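Local coordinates for catechol 1,2 dioxygenase (Acinetobacter radioresistens, PDB 2XSU), which probably catalyses the intradiol, iron(III)-dependent cleavage of catechol by dioxygen to cis,cis-muconate, the first step of the catechol branch of the beta-ketoadipate pathway, at residues 133-138 with 283-288; 122-127 with 192-197; 234-239 with 298-303. The protein carries 1 engineered substitution. One frame throughout, in Å; residues are numbered along the deposited sequence.

Interaction 1: 133-138 with 283-288; sequences KVDTLI and PFKHIT
With CG1 anti to its own carbonyl carbon (chi1 -70°) and the chain then running straight on (chi2 173°), Ile-138 delivers CD1 to the ring of Phe-284, CD1 lying 3.5 Å from CE1 and meeting the ring obliquely. Its other branch, CG2, reaches the imidazole of His-286 at CD2. On the opposite face of this parallel pair Lys-285 bends at chi2 (-82°) and again at chi4, a fold that carries NZ back to the carboxylate of Asp-135. The salt bridge there measures 3.0 Å from Lys-285 NZ to Asp-135 OD2, and the ammonium group stands above the carboxylate plane; Asp-268 gives the same NZ a second carboxylate. Near the base of this lysine, Leu-137 sets CD1 against CD1 of Ile-287, 3.9 Å away.

The backbones are joined as in a regular parallel sheet. Lys-285 uses both its polar backbone atoms, N to Thr-136 O and O from Ile-138 N, each 2.9 Å long, and Ile-287 N continues the ladder by donating to Ile-138 O at 2.8 Å. Where the strands begin, a water accepts from Thr-136 N and donates to Pro-283 O, spanning the point at which direct pairing stops. His-286 NE2 is held by Glu-140, two residues beyond Ile-138 on the neighbouring strand.

Ile-138 thus packs against Phe-284 and His-286, while Lys-285, beside the Leu-137/Ile-287 contact, is shared by two carboxylates that probably keep it protonated, linking the residue leading into strand 136-145 with strands 284-293 and 263-269.

Interaction 2: 122-127 with 192-197; sequences FARMDD and VALTTM
Leu-194, Phe-122 and Val-192 give up the largest areas here, and all three lie on one face of a parallel strand pair. The Phe-122 ring and the Leu-194 side chain extend alongside each other in one direction, so that CZ of the ring comes 3.8 Å from CB of the leucine. The Phe-122 ring also lies along Val-192, because chi1 (176°) swings CG opposite the backbone N; Val-192 CG1 approaches Phe-122 CD1 at 3.7 Å, obliquely to the ring plane. Beyond the phenylalanine, Leu-194 turns CD2 to the aliphatic part of Arg-124, 3.9 Å from CD.

That arginine is extended from CG to NE and grips Asp-126 side-on. Arg-124 NH2 meets Asp-126 OD2 at 2.9 Å, on the syn side and almost in the guanidinium plane, whereas NE reaches OD1 from above the carboxylate plane. A water donating to both Asp-126 OD1 and Thr-195 O carries the link across to the second strand, and Asp-126 also rests its carboxylate near the CG2 methyl of Thr-196.

Between the strands, three backbone bonds set the register: Ala-123 N to Val-192 O, Leu-194 N to Ala-123 O, and Met-125 N to Leu-194 O, the last 2.8 Å. On the buried face, Met-125 lays SD beside the methyl CB of Ala-193, 3.9 Å away, and its CB against Thr-195, whose OG1 is bonded to His-160.

The chemistry implies a two-sided join. Toward the interior, sulfur and methyl groups pack on the side facing the iron site, the Met-125 side chain being about 8 Å from that of the iron ligand His-227; toward solvent, a doubly bonded ion pair fixes the guanidinium's rotation beside Leu-194.

Interaction 3: 234-239 with 298-303; sequences GYRKLT and EAAPSS
The backbones of Arg-236 and Lys-237 pass beside that of Ser-303 without forming a ladder, the nearest alpha carbons, those of Lys-237 and Ser-303, being 5.7 Å apart. Ser-303 and Arg-236 do most of the work. The hydroxyl of Ser-303 occupies the position between its backbone N and carbonyl carbon (chi1 65°), which directs OG to the carbonyl of Lys-237. OG of Ser-303 donates to Lys-237 O at 2.6 Å, in the carbonyl plane and on a lone pair. Ser-303 OG also lies 3.4 Å from Arg-236 CB, so the serine is seated against the root of the arginine as well as against the backbone that follows it.

Arg-236 extends to the other segment. A bend at chi3 (79°) turns its guanidinium so that NH2 donates to Pro-301 O over 2.8 Å in a nearly straight bond. The acceptor lies close to the guanidinium plane, yet the donor stands well above the carbonyl plane. A water accepts from Arg-236 NE, 3.0 Å away, and donates to Pro-301 O, giving that carbonyl two donors, one direct and one through solvent. One face of the guanidinium is met by CB of Ser-303, off toward the rim, while CB of Ala-300 approaches NE obliquely at 3.9 Å. A second water donates to Ser-303 O and also bonds Thr-239 OG1.

Arg-236 NH2 additionally forms a salt bridge with Asp-94 of helix 82-96, and the Lys-237 chain leads away to a cation-pi contact with Phe-229. The contact therefore fastens the irregular segment after strand 284-293 onto the chain entering strand 238-244, whose Leu-238 packs on Val-291 and Leu-293, while strand 221-231 lies alongside and helix 82-96 is reached through the arginine.

How the interactions relate
Interactions 1 and 2 are neighbouring joints of one mixed sheet, both partly buried, and they meet where strands 136-145 and 190-196 pair: Leu-137 O and Thr-195 N are hydrogen-bonded at 2.7 Å, and Thr-136 packs on Leu-194. Each combines a parallel backbone ladder with an ion pair, but interaction 1 puts its salt bridge between its two segments, whereas interaction 2 keeps it within 122-127. Interaction 3, centred about 33 Å from the centre of interaction 1, is a surface contact without a ladder, relying on a serine hydroxyl, an arginine and waters. Here backbone pairing carries the contacts within the sheet, and side-chain-to-carbonyl bonds the one where a loop lies against the start of strand 238-244 of that same sheet.

Interaction 1: 133-138 with 283-288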
ATOM      1  N   LYS A 133     -13.665  17.745  33.252  1.00 17.06           N
ATOM      2  CA  LYS A 133     -14.420  17.671  31.994  1.00 17.28           C
ATOM      3  C   LYS A 133     -14.831  16.284  31.523  1.00 16.50           C
ATOM      4  O   LYS A 133     -15.386  16.132  30.425  1.00 17.57           O
ATOM      5  CB  LYS A 133     -13.701  18.395  30.862  1.00 18.89           C
ATOM      6  CG  LYS A 133     -12.361  17.805  30.467  1.00 20.35           C
ATOM      7  CD  LYS A 133     -11.720  18.739  29.433  1.00 26.07           C
ATOM      8  CE  LYS A 133     -10.509  18.110  28.772  1.00 28.11           C
ATOM      9  NZ  LYS A 133      -9.887  19.028  27.738  1.00 29.80           N
ATOM     10  N   VAL A 134     -14.577  15.285  32.345  1.00 15.35           N
ATOM     11  CA  VAL A 134     -14.949  13.917  31.992  1.00 14.76           C
ATOM     12  C   VAL A 134     -15.268  13.145  33.265  1.00 15.05           C
ATOM     13  O   VAL A 134     -14.695  13.433  34.341  1.00 15.81           O
ATOM     14  CB  VAL A 134     -13.831  13.193  31.152  1.00 13.78           C
ATOM     15  CG1 VAL A 134     -12.645  12.838  32.017  1.00 15.23           C
ATOM     16  CG2 VAL A 134     -14.402  11.960  30.486  1.00 13.83           C
ATOM     17  N   ASP A 135     -16.174  12.169  33.137  1.00 15.11           N
ATOM     18  CA  ASP A 135     -16.529  11.284  34.263  1.00 15.12           C
ATOM     19  C   ASP A 135     -15.354  10.385  34.648  1.00 14.66           C
ATOM     20  O   ASP A 135     -14.612   9.885  33.778  1.00 13.69           O
ATOM     21  CB  ASP A 135     -17.713  10.364  33.925  1.00 16.93           C
ATOM     22  CG  ASP A 135     -19.031  11.105  33.765  1.00 20.48           C
ATOM     23  OD1 ASP A 135     -19.163  12.247  34.246  1.00 23.34           O
ATOM     24  OD2 ASP A 135     -19.954  10.491  33.199  1.00 26.03           O
ATOM     25  N   THR A 136     -15.191  10.197  35.955  1.00 13.79           N
ATOM     26  CA  THR A 136     -14.306   9.168  36.485  1.00 14.28           C
ATOM     27  C   THR A 136     -14.935   7.781  36.258  1.00 12.83           C
ATOM     28  O   THR A 136     -16.155   7.601  36.357  1.00 12.85           O
ATOM     29  CB  THR A 136     -14.111   9.385  38.000  1.00 14.32           C
ATOM     30  OG1 THR A 136     -13.399  10.605  38.202  1.00 17.15           O
ATOM     31  CG2 THR A 136     -13.310   8.273  38.600  1.00 15.81           C
ATOM     32  N   LEU A 137     -14.096   6.809  35.881  1.00 12.16           N
ATOM     33  CA  LEU A 137     -14.518   5.417  35.687  1.00 12.29           C
ATOM     34  C   LEU A 137     -13.603   4.499  36.477  1.00 13.09           C
ATOM     35  O   LEU A 137     -12.383   4.619  36.372  1.00 14.02           O
ATOM     36  CB  LEU A 137     -14.422   5.034  34.194  1.00 11.89           C
ATOM     37  CG  LEU A 137     -14.591   3.554  33.853  1.00 11.66           C
ATOM     38  CD1 LEU A 137     -15.990   3.032  34.195  1.00 14.15           C
ATOM     39  CD2 LEU A 137     -14.311   3.361  32.353  1.00 13.32           C
ATOM     40  N   ILE A 138     -14.197   3.595  37.255  1.00 12.13           N
ATOM     41  CA  ILE A 138     -13.469   2.461  37.828  1.00 12.69           C
ATOM     42  C   ILE A 138     -13.850   1.205  37.056  1.00 11.71           C
ATOM     43  O   ILE A 138     -15.062   0.902  36.869  1.00 11.69           O
ATOM     44  CB  ILE A 138     -13.808   2.268  39.316  1.00 12.81           C
ATOM     45  CG1 ILE A 138     -13.194   3.427  40.114  1.00 15.16           C
ATOM     46  CG2 ILE A 138     -13.327   0.875  39.794  1.00 13.74           C
ATOM     47  CD1 ILE A 138     -13.575   3.496  41.605  1.00 19.37           C
ATOM     48  N   PRO A 283     -19.681  11.518  42.338  1.00 28.64           N
ATOM     49  CA  PRO A 283     -20.120  10.291  41.698  1.00 26.48           C
ATOM     50  C   PRO A 283     -19.184   9.831  40.587  1.00 24.43           C
ATOM     51  O   PRO A 283     -18.531  10.653  39.933  1.00 24.90           O
ATOM     52  CB  PRO A 283     -21.462  10.693  41.112  1.00 26.81           C
ATOM     53  CG  PRO A 283     -22.035  11.555  42.178  1.00 28.42           C
ATOM     54  CD  PRO A 283     -20.840  12.357  42.708  1.00 28.38           C
ATOM     55  N   PHE A 284     -19.126   8.520  40.399  1.00 21.93           N
ATOM     56  CA  PHE A 284     -18.316   7.942  39.330  1.00 19.68           C
ATOM     57  C   PHE A 284     -19.087   6.831  38.635  1.00 18.40           C
ATOM     58  O   PHE A 284     -20.159   6.393  39.085  1.00 18.40           O
ATOM     59  CB  PHE A 284     -16.952   7.427  39.874  1.00 18.55           C
ATOM     60  CG  PHE A 284     -17.068   6.376  40.954  1.00 17.50           C
ATOM     61  CD1 PHE A 284     -16.927   5.028  40.649  1.00 16.16           C
ATOM     62  CD2 PHE A 284     -17.326   6.734  42.285  1.00 18.48           C
ATOM     63  CE1 PHE A 284     -17.035   4.049  41.597  1.00 18.09           C
ATOM     64  CE2 PHE A 284     -17.427   5.741  43.276  1.00 18.11           C
ATOM     65  CZ  PHE A 284     -17.288   4.402  42.932  1.00 18.56           C
ATOM     66  N   LYS A 285     -18.527   6.366  37.520  1.00 16.30           N
ATOM     67  CA  LYS A 285     -19.068   5.235  36.805  1.00 15.26           C
ATOM     68  C   LYS A 285     -18.260   4.021  37.152  1.00 14.24           C
ATOM     69  O   LYS A 285     -17.042   4.140  37.412  1.00 13.21           O
ATOM     70  CB  LYS A 285     -18.997   5.486  35.295  1.00 15.55           C
ATOM     71  CG  LYS A 285     -19.763   6.733  34.837  1.00 17.99           C
ATOM     72  CD  LYS A 285     -21.230   6.470  34.667  1.00 22.56           C
ATOM     73  CE  LYS A 285     -21.842   7.580  33.842  1.00 24.20           C
ATOM     74  NZ  LYS A 285     -21.957   8.844  34.630  1.00 27.49           N
ATOM     75  N   HIS A 286     -18.929   2.879  37.163  1.00 13.27           N
ATOM     76  CA  HIS A 286     -18.289   1.608  37.483  1.00 13.28           C
ATOM     77  C   HIS A 286     -18.598   0.503  36.474  1.00 13.56           C
ATOM     78  O   HIS A 286     -19.763   0.236  36.158  1.00 13.41           O
ATOM     79  CB  HIS A 286     -18.692   1.151  38.894  1.00 13.70           C
ATOM     80  CG  HIS A 286     -17.977  -0.079  39.344  1.00 14.15           C
ATOM     81  ND1 HIS A 286     -18.360  -1.345  38.963  1.00 16.54           N
ATOM     82  CD2 HIS A 286     -16.895  -0.237  40.148  1.00 15.97           C
ATOM     83  CE1 HIS A 286     -17.547  -2.234  39.511  1.00 18.00           C
ATOM     84  NE2 HIS A 286     -16.663  -1.586  40.253  1.00 16.25           N
ATOM     85  N   ILE A 287     -17.548  -0.164  35.986  1.00 12.33           N
ATOM     86  CA  ILE A 287     -17.708  -1.298  35.071  1.00 12.73           C
ATOM     87  C   ILE A 287     -17.017  -2.521  35.639  1.00 12.66           C
ATOM     88  O   ILE A 287     -15.865  -2.435  36.109  1.00 12.98           O
ATOM     89  CB  ILE A 287     -17.157  -0.953  33.667  1.00 11.65           C
ATOM     90  CG1 ILE A 287     -18.121   0.034  33.002  1.00 13.62           C
ATOM     91  CG2 ILE A 287     -16.954  -2.236  32.824  1.00 12.49           C
ATOM     92  CD1 ILE A 287     -17.637   0.603  31.695  1.00 14.18           C
ATOM     93  N   THR A 288     -17.740  -3.648  35.642  1.00 12.43           N
ATOM     94  CA  THR A 288     -17.164  -4.948  35.929  1.00 13.52           C
ATOM     95  C   THR A 288     -16.863  -5.649  34.616  1.00 13.33           C
ATOM     96  O   THR A 288     -17.759  -5.811  33.763  1.00 14.95           O
ATOM     97  CB  THR A 288     -18.125  -5.839  36.790  1.00 13.88           C
ATOM     98  OG1 THR A 288     -18.403  -5.169  38.030  1.00 16.56           O
ATOM     99  CG2 THR A 288     -17.507  -7.224  37.092  1.00 16.44           C
TER
HETATM  100  O   HOH W   1     -17.389  11.227  37.710  1.00 30.00           O

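Interaction 2: 122-127 with 192-197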
ATOM      1  N   PHE A 122      -3.591  -2.838  41.116  1.00 13.21           N
ATOM      2  CA  PHE A 122      -4.257  -1.544  40.939  1.00 13.44           C
ATOM      3  C   PHE A 122      -3.416  -0.596  40.094  1.00 13.32           C
ATOM      4  O   PHE A 122      -2.186  -0.544  40.257  1.00 13.15           O
ATOM      5  CB  PHE A 122      -4.520  -0.887  42.312  1.00 13.33           C
ATOM      6  CG  PHE A 122      -5.105   0.492  42.221  1.00 12.59           C
ATOM      7  CD1 PHE A 122      -6.491   0.680  42.255  1.00 13.17           C
ATOM      8  CD2 PHE A 122      -4.274   1.607  42.089  1.00 17.30           C
ATOM      9  CE1 PHE A 122      -7.035   1.974  42.134  1.00 14.84           C
ATOM     10  CE2 PHE A 122      -4.798   2.886  41.969  1.00 17.73           C
ATOM     11  CZ  PHE A 122      -6.186   3.078  41.983  1.00 15.51           C
ATOM     12  N   ALA A 123      -4.055   0.177  39.210  1.00 13.12           N
ATOM     13  CA  ALA A 123      -3.363   1.274  38.527  1.00 12.83           C
ATOM     14  C   ALA A 123      -4.319   2.413  38.316  1.00 13.96           C
ATOM     15  O   ALA A 123      -5.498   2.176  37.997  1.00 14.85           O
ATOM     16  CB  ALA A 123      -2.845   0.841  37.180  1.00 13.52           C
ATOM     17  N   ARG A 124      -3.827   3.633  38.469  1.00 12.98           N
ATOM     18  CA  ARG A 124      -4.566   4.787  37.959  1.00 13.50           C
ATOM     19  C   ARG A 124      -4.044   5.077  36.559  1.00 12.27           C
ATOM     20  O   ARG A 124      -2.862   5.258  36.360  1.00 12.43           O
ATOM     21  CB  ARG A 124      -4.458   6.025  38.865  1.00 14.41           C
ATOM     22  CG  ARG A 124      -5.177   7.208  38.234  1.00 16.71           C
ATOM     23  CD  ARG A 124      -5.422   8.368  39.173  1.00 19.91           C
ATOM     24  NE  ARG A 124      -6.114   9.430  38.463  1.00 16.29           N
ATOM     25  CZ  ARG A 124      -6.482  10.587  39.005  1.00 19.26           C
ATOM     26  NH1 ARG A 124      -6.224  10.844  40.297  1.00 20.70           N
ATOM     27  NH2 ARG A 124      -7.075  11.497  38.253  1.00 17.16           N
ATOM     28  N   MET A 125      -4.948   5.074  35.566  1.00 12.01           N
ATOM     29  CA  MET A 125      -4.567   5.200  34.145  1.00 12.43           C
ATOM     30  C   MET A 125      -4.428   6.631  33.633  1.00 11.69           C
ATOM     31  O   MET A 125      -3.709   6.870  32.659  1.00 12.48           O
ATOM     32  CB  MET A 125      -5.614   4.480  33.293  1.00 11.15           C
ATOM     33  CG  MET A 125      -5.740   2.974  33.593  1.00 10.87           C
ATOM     34  SD  MET A 125      -6.912   2.188  32.444  1.00 13.33           S
ATOM     35  CE  MET A 125      -6.025   2.417  30.901  1.00 13.67           C
ATOM     36  N   ASP A 126      -5.132   7.592  34.250  1.00 12.05           N
ATOM     37  CA  ASP A 126      -5.120   8.963  33.734  1.00 12.52           C
ATOM     38  C   ASP A 126      -4.246   9.892  34.569  1.00 13.33           C
ATOM     39  O   ASP A 126      -3.986   9.608  35.738  1.00 14.68           O
ATOM     40  CB  ASP A 126      -6.540   9.551  33.703  1.00 12.28           C
ATOM     41  CG  ASP A 126      -7.115   9.779  35.098  1.00 11.98           C
ATOM     42  OD1 ASP A 126      -7.353   8.796  35.825  1.00 13.12           O
ATOM     43  OD2 ASP A 126      -7.344  10.964  35.446  1.00 13.97           O
ATOM     44  N   ASP A 127      -3.837  10.995  33.948  1.00 15.27           N
ATOM     45  CA  ASP A 127      -2.954  11.978  34.600  1.00 16.35           C
ATOM     46  C   ASP A 127      -3.758  13.074  35.326  1.00 16.90           C
ATOM     47  O   ASP A 127      -3.185  13.982  35.922  1.00 17.75           O
ATOM     48  CB  ASP A 127      -1.946  12.566  33.596  1.00 17.49           C
ATOM     49  CG  ASP A 127      -2.598  13.361  32.464  1.00 18.60           C
ATOM     50  OD1 ASP A 127      -3.831  13.591  32.473  1.00 17.87           O
ATOM     51  OD2 ASP A 127      -1.871  13.777  31.523  1.00 22.33           O
ATOM     52  N   VAL A 192      -7.840  -3.720  39.296  1.00 12.27           N
ATOM     53  CA  VAL A 192      -8.656  -2.518  39.391  1.00 12.67           C
ATOM     54  C   VAL A 192      -7.937  -1.407  38.648  1.00 12.08           C
ATOM     55  O   VAL A 192      -6.750  -1.131  38.886  1.00 12.46           O
ATOM     56  CB  VAL A 192      -8.851  -2.062  40.879  1.00 13.06           C
ATOM     57  CG1 VAL A 192      -9.678  -0.775  40.966  1.00 13.28           C
ATOM     58  CG2 VAL A 192      -9.463  -3.167  41.711  1.00 15.44           C
ATOM     59  N   ALA A 193      -8.664  -0.779  37.724  1.00 11.13           N
ATOM     60  CA  ALA A 193      -8.196   0.403  37.064  1.00 11.90           C
ATOM     61  C   ALA A 193      -9.064   1.610  37.418  1.00 12.45           C
ATOM     62  O   ALA A 193     -10.280   1.599  37.237  1.00 12.96           O
ATOM     63  CB  ALA A 193      -8.176   0.199  35.535  1.00 11.94           C
ATOM     64  N   LEU A 194      -8.415   2.661  37.893  1.00 11.82           N
ATOM     65  CA  LEU A 194      -9.056   3.970  38.086  1.00 12.36           C
ATOM     66  C   LEU A 194      -8.706   4.857  36.893  1.00 11.71           C
ATOM     67  O   LEU A 194      -7.538   5.136  36.597  1.00 12.30           O
ATOM     68  CB  LEU A 194      -8.610   4.604  39.431  1.00 12.22           C
ATOM     69  CG  LEU A 194      -9.065   6.058  39.689  1.00 13.84           C
ATOM     70  CD1 LEU A 194     -10.591   6.209  39.713  1.00 15.27           C
ATOM     71  CD2 LEU A 194      -8.427   6.586  41.004  1.00 14.22           C
ATOM     72  N   THR A 195      -9.734   5.284  36.158  1.00 11.29           N
ATOM     73  CA  THR A 195      -9.487   5.982  34.896  1.00 10.51           C
ATOM     74  C   THR A 195     -10.606   6.988  34.594  1.00 11.02           C
ATOM     75  O   THR A 195     -11.267   7.484  35.532  1.00 12.44           O
ATOM     76  CB  THR A 195      -9.271   4.930  33.749  1.00 11.55           C
ATOM     77  OG1 THR A 195      -8.782   5.572  32.578  1.00 12.17           O
ATOM     78  CG2 THR A 195     -10.533   4.112  33.451  1.00 13.95           C
ATOM     79  N   THR A 196     -10.777   7.306  33.310  1.00 10.34           N
ATOM     80  CA  THR A 196     -11.836   8.208  32.853  1.00 11.52           C
ATOM     81  C   THR A 196     -12.652   7.526  31.768  1.00 10.90           C
ATOM     82  O   THR A 196     -12.173   6.565  31.142  1.00 12.13           O
ATOM     83  CB  THR A 196     -11.293   9.542  32.338  1.00 10.88           C
ATOM     84  OG1 THR A 196     -10.272   9.326  31.345  1.00 12.24           O
ATOM     85  CG2 THR A 196     -10.691  10.335  33.500  1.00 12.61           C
ATOM     86  N   MET A 197     -13.904   7.963  31.605  1.00 10.80           N
ATOM     87  CA  MET A 197     -14.797   7.359  30.597  1.00 11.07           C
ATOM     88  C   MET A 197     -14.293   7.619  29.182  1.00 10.76           C
ATOM     89  O   MET A 197     -14.169   8.772  28.807  1.00 12.12           O
ATOM     90  CB  MET A 197     -16.199   7.973  30.736  1.00 11.79           C
ATOM     91  CG  MET A 197     -17.068   7.385  31.847  1.00 16.75           C
ATOM     92  SD  MET A 197     -17.499   5.645  31.625  1.00 21.67           S
ATOM     93  CE  MET A 197     -17.309   5.448  29.807  1.00 15.96           C
TER
HETATM   94  O   HOH W   2      -9.698   8.987  37.390  1.00 17.21           O

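Interaction 3: 234-239 with 298-303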
ATOM      1  N   GLY A 234       0.920 -20.656  30.994  1.00 20.16           N
ATOM      2  CA  GLY A 234       0.022 -21.798  30.879  1.00 20.21           C
ATOM      3  C   GLY A 234      -1.325 -21.554  30.222  1.00 20.42           C
ATOM      4  O   GLY A 234      -2.122 -22.490  30.060  1.00 21.18           O
ATOM      5  N   TYR A 235      -1.597 -20.294  29.884  1.00 19.88           N
ATOM      6  CA  TYR A 235      -2.876 -19.902  29.258  1.00 18.91           C
ATOM      7  C   TYR A 235      -2.705 -19.246  27.888  1.00 17.84           C
ATOM      8  O   TYR A 235      -1.659 -18.650  27.583  1.00 18.08           O
ATOM      9  CB  TYR A 235      -3.680 -18.985  30.203  1.00 18.77           C
ATOM     10  CG  TYR A 235      -4.078 -19.694  31.477  1.00 18.84           C
ATOM     11  CD1 TYR A 235      -5.295 -20.379  31.570  1.00 20.07           C
ATOM     12  CD2 TYR A 235      -3.216 -19.704  32.587  1.00 19.15           C
ATOM     13  CE1 TYR A 235      -5.651 -21.057  32.742  1.00 22.38           C
ATOM     14  CE2 TYR A 235      -3.565 -20.379  33.752  1.00 22.64           C
ATOM     15  CZ  TYR A 235      -4.778 -21.048  33.822  1.00 22.93           C
ATOM     16  OH  TYR A 235      -5.137 -21.726  34.973  1.00 27.72           O
ATOM     17  N   ARG A 236      -3.755 -19.370  27.068  1.00 17.94           N
ATOM     18  CA  ARG A 236      -3.781 -18.759  25.745  1.00 17.32           C
ATOM     19  C   ARG A 236      -3.924 -17.235  25.879  1.00 16.25           C
ATOM     20  O   ARG A 236      -4.837 -16.777  26.559  1.00 16.58           O
ATOM     21  CB  ARG A 236      -4.963 -19.305  24.945  1.00 16.94           C
ATOM     22  CG  ARG A 236      -5.019 -20.834  24.842  1.00 17.82           C
ATOM     23  CD  ARG A 236      -6.137 -21.250  23.883  1.00 19.58           C
ATOM     24  NE  ARG A 236      -5.767 -21.116  22.468  1.00 19.85           N
ATOM     25  CZ  ARG A 236      -6.608 -20.715  21.508  1.00 21.07           C
ATOM     26  NH1 ARG A 236      -7.838 -20.321  21.815  1.00 24.23           N
ATOM     27  NH2 ARG A 236      -6.208 -20.665  20.247  1.00 20.81           N
ATOM     28  N   LYS A 237      -3.056 -16.484  25.212  1.00 16.12           N
ATOM     29  CA  LYS A 237      -3.146 -15.003  25.216  1.00 16.01           C
ATOM     30  C   LYS A 237      -4.447 -14.552  24.554  1.00 15.20           C
ATOM     31  O   LYS A 237      -4.884 -15.121  23.532  1.00 16.09           O
ATOM     32  CB  LYS A 237      -1.968 -14.376  24.490  1.00 17.31           C
ATOM     33  CG  LYS A 237      -1.918 -12.852  24.632  1.00 18.43           C
ATOM     34  CD  LYS A 237      -0.599 -12.309  24.116  1.00 23.54           C
ATOM     35  CE  LYS A 237      -0.456 -10.802  24.407  1.00 27.35           C
ATOM     36  NZ  LYS A 237       0.965 -10.357  24.211  1.00 27.64           N
ATOM     37  N   LEU A 238      -5.042 -13.521  25.144  1.00 13.95           N
ATOM     38  CA  LEU A 238      -6.327 -13.010  24.694  1.00 12.18           C
ATOM     39  C   LEU A 238      -6.206 -11.572  24.244  1.00 11.84           C
ATOM     40  O   LEU A 238      -5.653 -10.744  24.960  1.00 12.40           O
ATOM     41  CB  LEU A 238      -7.361 -13.105  25.810  1.00 12.66           C
ATOM     42  CG  LEU A 238      -8.744 -12.454  25.575  1.00 12.87           C
ATOM     43  CD1 LEU A 238      -9.494 -13.153  24.438  1.00 14.00           C
ATOM     44  CD2 LEU A 238      -9.590 -12.463  26.831  1.00 14.44           C
ATOM     45  N   THR A 239      -6.744 -11.294  23.052  1.00  9.74           N
ATOM     46  CA  THR A 239      -6.904  -9.921  22.560  1.00  9.50           C
ATOM     47  C   THR A 239      -8.395  -9.635  22.572  1.00  9.29           C
ATOM     48  O   THR A 239      -9.173 -10.329  21.917  1.00  9.95           O
ATOM     49  CB  THR A 239      -6.361  -9.753  21.124  1.00  9.39           C
ATOM     50  OG1 THR A 239      -4.956 -10.065  21.098  1.00 10.34           O
ATOM     51  CG2 THR A 239      -6.594  -8.286  20.608  1.00  8.37           C
ATOM     52  N   GLU A 298      -1.548 -28.715  23.921  1.00 30.85           N
ATOM     53  CA  GLU A 298      -0.691 -29.073  22.795  1.00 31.94           C
ATOM     54  C   GLU A 298      -1.429 -28.960  21.450  1.00 31.25           C
ATOM     55  O   GLU A 298      -0.864 -28.497  20.462  1.00 32.04           O
ATOM     56  CB  GLU A 298      -0.111 -30.491  22.994  1.00 32.39           C
ATOM     57  CG  GLU A 298       1.101 -30.827  22.115  1.00 37.34           C
ATOM     58  CD  GLU A 298       2.390 -30.111  22.553  1.00 41.90           C
ATOM     59  OE1 GLU A 298       2.375 -28.868  22.739  1.00 44.98           O
ATOM     60  OE2 GLU A 298       3.426 -30.798  22.706  1.00 44.21           O
ATOM     61  N   ALA A 299      -2.697 -29.363  21.433  1.00 30.19           N
ATOM     62  CA  ALA A 299      -3.550 -29.286  20.243  1.00 30.06           C
ATOM     63  C   ALA A 299      -3.974 -27.856  19.822  1.00 29.73           C
ATOM     64  O   ALA A 299      -4.422 -27.642  18.682  1.00 30.37           O
ATOM     65  CB  ALA A 299      -4.797 -30.159  20.453  1.00 29.48           C
ATOM     66  N   ALA A 300      -3.860 -26.892  20.735  1.00 29.01           N
ATOM     67  CA  ALA A 300      -4.413 -25.550  20.501  1.00 28.37           C
ATOM     68  C   ALA A 300      -3.642 -24.757  19.428  1.00 28.30           C
ATOM     69  O   ALA A 300      -2.410 -24.688  19.491  1.00 27.78           O
ATOM     70  CB  ALA A 300      -4.464 -24.756  21.818  1.00 28.17           C
ATOM     71  N   PRO A 301      -4.364 -24.171  18.441  1.00 28.05           N
ATOM     72  CA  PRO A 301      -3.704 -23.168  17.595  1.00 28.16           C
ATOM     73  C   PRO A 301      -3.191 -22.008  18.449  1.00 28.41           C
ATOM     74  O   PRO A 301      -3.730 -21.737  19.535  1.00 28.06           O
ATOM     75  CB  PRO A 301      -4.827 -22.668  16.677  1.00 28.20           C
ATOM     76  CG  PRO A 301      -5.884 -23.729  16.723  1.00 28.31           C
ATOM     77  CD  PRO A 301      -5.778 -24.372  18.067  1.00 27.89           C
ATOM     78  N   SER A 302      -2.149 -21.328  17.976  1.00 28.81           N
ATOM     79  CA  SER A 302      -1.643 -20.155  18.703  1.00 29.14           C
ATOM     80  C   SER A 302      -2.719 -19.063  18.747  1.00 28.91           C
ATOM     81  O   SER A 302      -3.472 -18.887  17.771  1.00 28.90           O
ATOM     82  CB  SER A 302      -0.359 -19.625  18.057  1.00 29.79           C
ATOM     83  OG  SER A 302       0.218 -18.601  18.862  1.00 31.36           O
ATOM     84  N   SER A 303      -2.820 -18.362  19.884  1.00 28.27           N
ATOM     85  CA  SER A 303      -3.713 -17.195  19.980  1.00 27.83           C
ATOM     86  C   SER A 303      -2.922 -15.886  20.032  1.00 27.92           C
ATOM     87  O   SER A 303      -3.497 -14.805  20.278  1.00 28.23           O
ATOM     88  CB  SER A 303      -4.659 -17.318  21.175  1.00 27.99           C
ATOM     89  OG  SER A 303      -3.930 -17.283  22.393  1.00 26.67           O
TER
HETATM   90  O   HOH W   3      -2.849 -21.484  22.067  1.00 22.90           O
HETATM   91  O   HOH W   4      -3.529 -12.316  21.593  1.00 19.69           O